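Local structure of TRAP dicarboxylate transporter, DctP subunit (4P47) at residues L110-N115 with V181-A186. The protein probably serves as the periplasmic solute-binding component of a TRAP transporter, capturing a small substrate, perhaps a dicarboxylate, for uptake into the cell. Numbering follows the deposited sequence.
Sequences LPFLFN and VALFNA
L183 reaches from helix 178-186 to the loop at P111 and F112, and its branched end is all that the helix segment contributes to the contact. CD1 does most of the touching: it lies 3.9 Å from P111 CB and is almost as near to CG of the same ring. The second branch, CD2, approaches P111 CB at 4.1 Å, so that the proline CB faces both methyls of the leucine. With CG anti to the backbone N (chi1 167°), the L183 side chain extends from the helix and runs past the proline in the opposite direction. F112 adds a lighter contact, its CE2 standing 4.2 Å from L183 CD1, with the methyl coming obliquely to the ring. The F112 CB does not itself aim at the helix; the end of the side chain, at CE2, comes nearer. This apolar patch is buried within the family 7 solute-binding fold, of the PBP type, and joins the loop following strand 90-94 to helix 178-186, which connects the adjacent parallel strands 171-173 and 190-192 as the helix of a beta-alpha-beta crossover. Helix 298-312 packs beside both segments, I312 touching P111, L304 touching F112 and V308 touching A186. The F112 backbone hydrogen-bonds with H235, whose ring meets F184 edge-to-face, and F112 O accepts a hydrogen bond from R305 NH2.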
loop_
_atom_site.group_PDB
_atom_site.type_symbol
_atom_site.label_atom_id
_atom_site.label_comp_id
_atom_site.label_asym_id
_atom_site.label_seq_id
_atom_site.Cartn_x
_atom_site.Cartn_y
_atom_site.Cartn_z
ATOM N N LEU A 110 -10.211 0.502 0.380
ATOM C CA LEU A 110 -11.381 -0.197 0.919
ATOM C C LEU A 110 -10.946 -1.446 1.678
ATOM O O LEU A 110 -9.942 -2.063 1.358
ATOM C CB LEU A 110 -12.369 -0.553 -0.215
ATOM C CG LEU A 110 -13.015 0.646 -0.921
ATOM C CD1 LEU A 110 -13.780 0.182 -2.158
ATOM C CD2 LEU A 110 -13.935 1.452 -0.002
ATOM N N PRO A 111 -11.706 -1.803 2.708
ATOM C CA PRO A 111 -11.247 -2.911 3.563
ATOM C C PRO A 111 -11.418 -4.343 3.069
ATOM O O PRO A 111 -12.355 -4.695 2.332
ATOM C CB PRO A 111 -12.021 -2.704 4.874
ATOM C CG PRO A 111 -13.159 -1.815 4.540
ATOM C CD PRO A 111 -12.818 -1.037 3.283
ATOM N N PHE A 112 -10.492 -5.179 3.529
ATOM C CA PHE A 112 -10.534 -6.622 3.332
ATOM C C PHE A 112 -10.633 -7.050 1.863
ATOM O O PHE A 112 -11.242 -8.079 1.542
ATOM C CB PHE A 112 -11.681 -7.250 4.150
ATOM C CG PHE A 112 -11.619 -6.940 5.622
ATOM C CD1 PHE A 112 -10.632 -7.494 6.430
ATOM C CD2 PHE A 112 -12.541 -6.091 6.211
ATOM C CE1 PHE A 112 -10.580 -7.210 7.776
ATOM C CE2 PHE A 112 -12.489 -5.816 7.568
ATOM C CZ PHE A 112 -11.492 -6.376 8.351
ATOM N N LEU A 113 -9.998 -6.306 0.961
ATOM C CA LEU A 113 -10.016 -6.673 -0.464
ATOM C C LEU A 113 -9.263 -7.980 -0.716
ATOM O O LEU A 113 -9.777 -8.869 -1.394
ATOM C CB LEU A 113 -9.384 -5.574 -1.335
ATOM C CG LEU A 113 -10.038 -4.193 -1.234
ATOM C CD1 LEU A 113 -9.350 -3.201 -2.163
ATOM C CD2 LEU A 113 -11.536 -4.227 -1.543
ATOM N N PHE A 114 -8.035 -8.087 -0.198
ATOM C CA PHE A 114 -7.148 -9.186 -0.544
ATOM C C PHE A 114 -6.694 -9.949 0.680
ATOM O O PHE A 114 -6.472 -9.350 1.744
ATOM C CB PHE A 114 -5.901 -8.658 -1.275
ATOM C CG PHE A 114 -6.193 -7.639 -2.322
ATOM C CD1 PHE A 114 -7.012 -7.944 -3.398
ATOM C CD2 PHE A 114 -5.609 -6.380 -2.267
ATOM C CE1 PHE A 114 -7.279 -7.001 -4.362
ATOM C CE2 PHE A 114 -5.863 -5.438 -3.235
ATOM C CZ PHE A 114 -6.707 -5.752 -4.294
ATOM N N ASN A 115 -6.503 -11.257 0.521
ATOM C CA ASN A 115 -6.006 -12.094 1.607
ATOM C C ASN A 115 -4.526 -12.465 1.442
ATOM O O ASN A 115 -3.911 -13.023 2.350
ATOM C CB ASN A 115 -6.885 -13.349 1.745
ATOM C CG ASN A 115 -8.347 -13.015 2.095
ATOM O OD1 ASN A 115 -8.803 -11.881 1.912
ATOM N ND2 ASN A 115 -9.081 -14.009 2.598
ATOM N N VAL A 181 -11.231 5.661 9.310
ATOM C CA VAL A 181 -12.022 6.099 10.453
ATOM C C VAL A 181 -13.390 5.406 10.432
ATOM O O VAL A 181 -13.863 4.928 11.467
ATOM C CB VAL A 181 -12.181 7.630 10.440
ATOM C CG1 VAL A 181 -13.184 8.075 11.479
ATOM C CG2 VAL A 181 -10.854 8.310 10.693
ATOM N N ALA A 182 -14.018 5.328 9.262
ATOM C CA ALA A 182 -15.288 4.617 9.144
ATOM C C ALA A 182 -15.115 3.142 9.517
ATOM O O ALA A 182 -15.917 2.573 10.257
ATOM C CB ALA A 182 -15.856 4.743 7.719
ATOM N N LEU A 183 -14.052 2.533 9.011
ATOM C CA LEU A 183 -13.771 1.112 9.238
ATOM C C LEU A 183 -13.647 0.799 10.721
ATOM O O LEU A 183 -14.299 -0.104 11.240
ATOM C CB LEU A 183 -12.471 0.725 8.521
ATOM C CG LEU A 183 -11.866 -0.627 8.898
ATOM C CD1 LEU A 183 -12.818 -1.778 8.572
ATOM C CD2 LEU A 183 -10.539 -0.787 8.203
ATOM N N PHE A 184 -12.807 1.546 11.420
ATOM C CA PHE A 184 -12.550 1.189 12.807
ATOM C C PHE A 184 -13.741 1.506 13.706
ATOM O O PHE A 184 -14.030 0.757 14.639
ATOM C CB PHE A 184 -11.197 1.756 13.262
ATOM C CG PHE A 184 -10.054 0.847 12.865
ATOM C CD1 PHE A 184 -9.691 -0.212 13.677
ATOM C CD2 PHE A 184 -9.436 0.985 11.638
ATOM C CE1 PHE A 184 -8.689 -1.094 13.275
ATOM C CE2 PHE A 184 -8.450 0.114 11.227
ATOM C CZ PHE A 184 -8.080 -0.915 12.038
ATOM N N ASN A 185 -14.483 2.563 13.391
ATOM C CA ASN A 185 -15.749 2.799 14.113
ATOM C C ASN A 185 -16.736 1.667 13.859
ATOM O O ASN A 185 -17.408 1.225 14.777
ATOM C CB ASN A 185 -16.376 4.142 13.752
ATOM C CG ASN A 185 -15.780 5.279 14.507
ATOM O OD1 ASN A 185 -16.062 5.482 15.680
ATOM N ND2 ASN A 185 -14.949 6.045 13.848
ATOM N N ALA A 186 -16.840 1.195 12.623
ATOM C CA ALA A 186 -17.731 0.081 12.301
ATOM C C ALA A 186 -17.350 -1.183 13.065
ATOM O O ALA A 186 -18.203 -2.038 13.348
ATOM C CB ALA A 186 -17.717 -0.197 10.789
#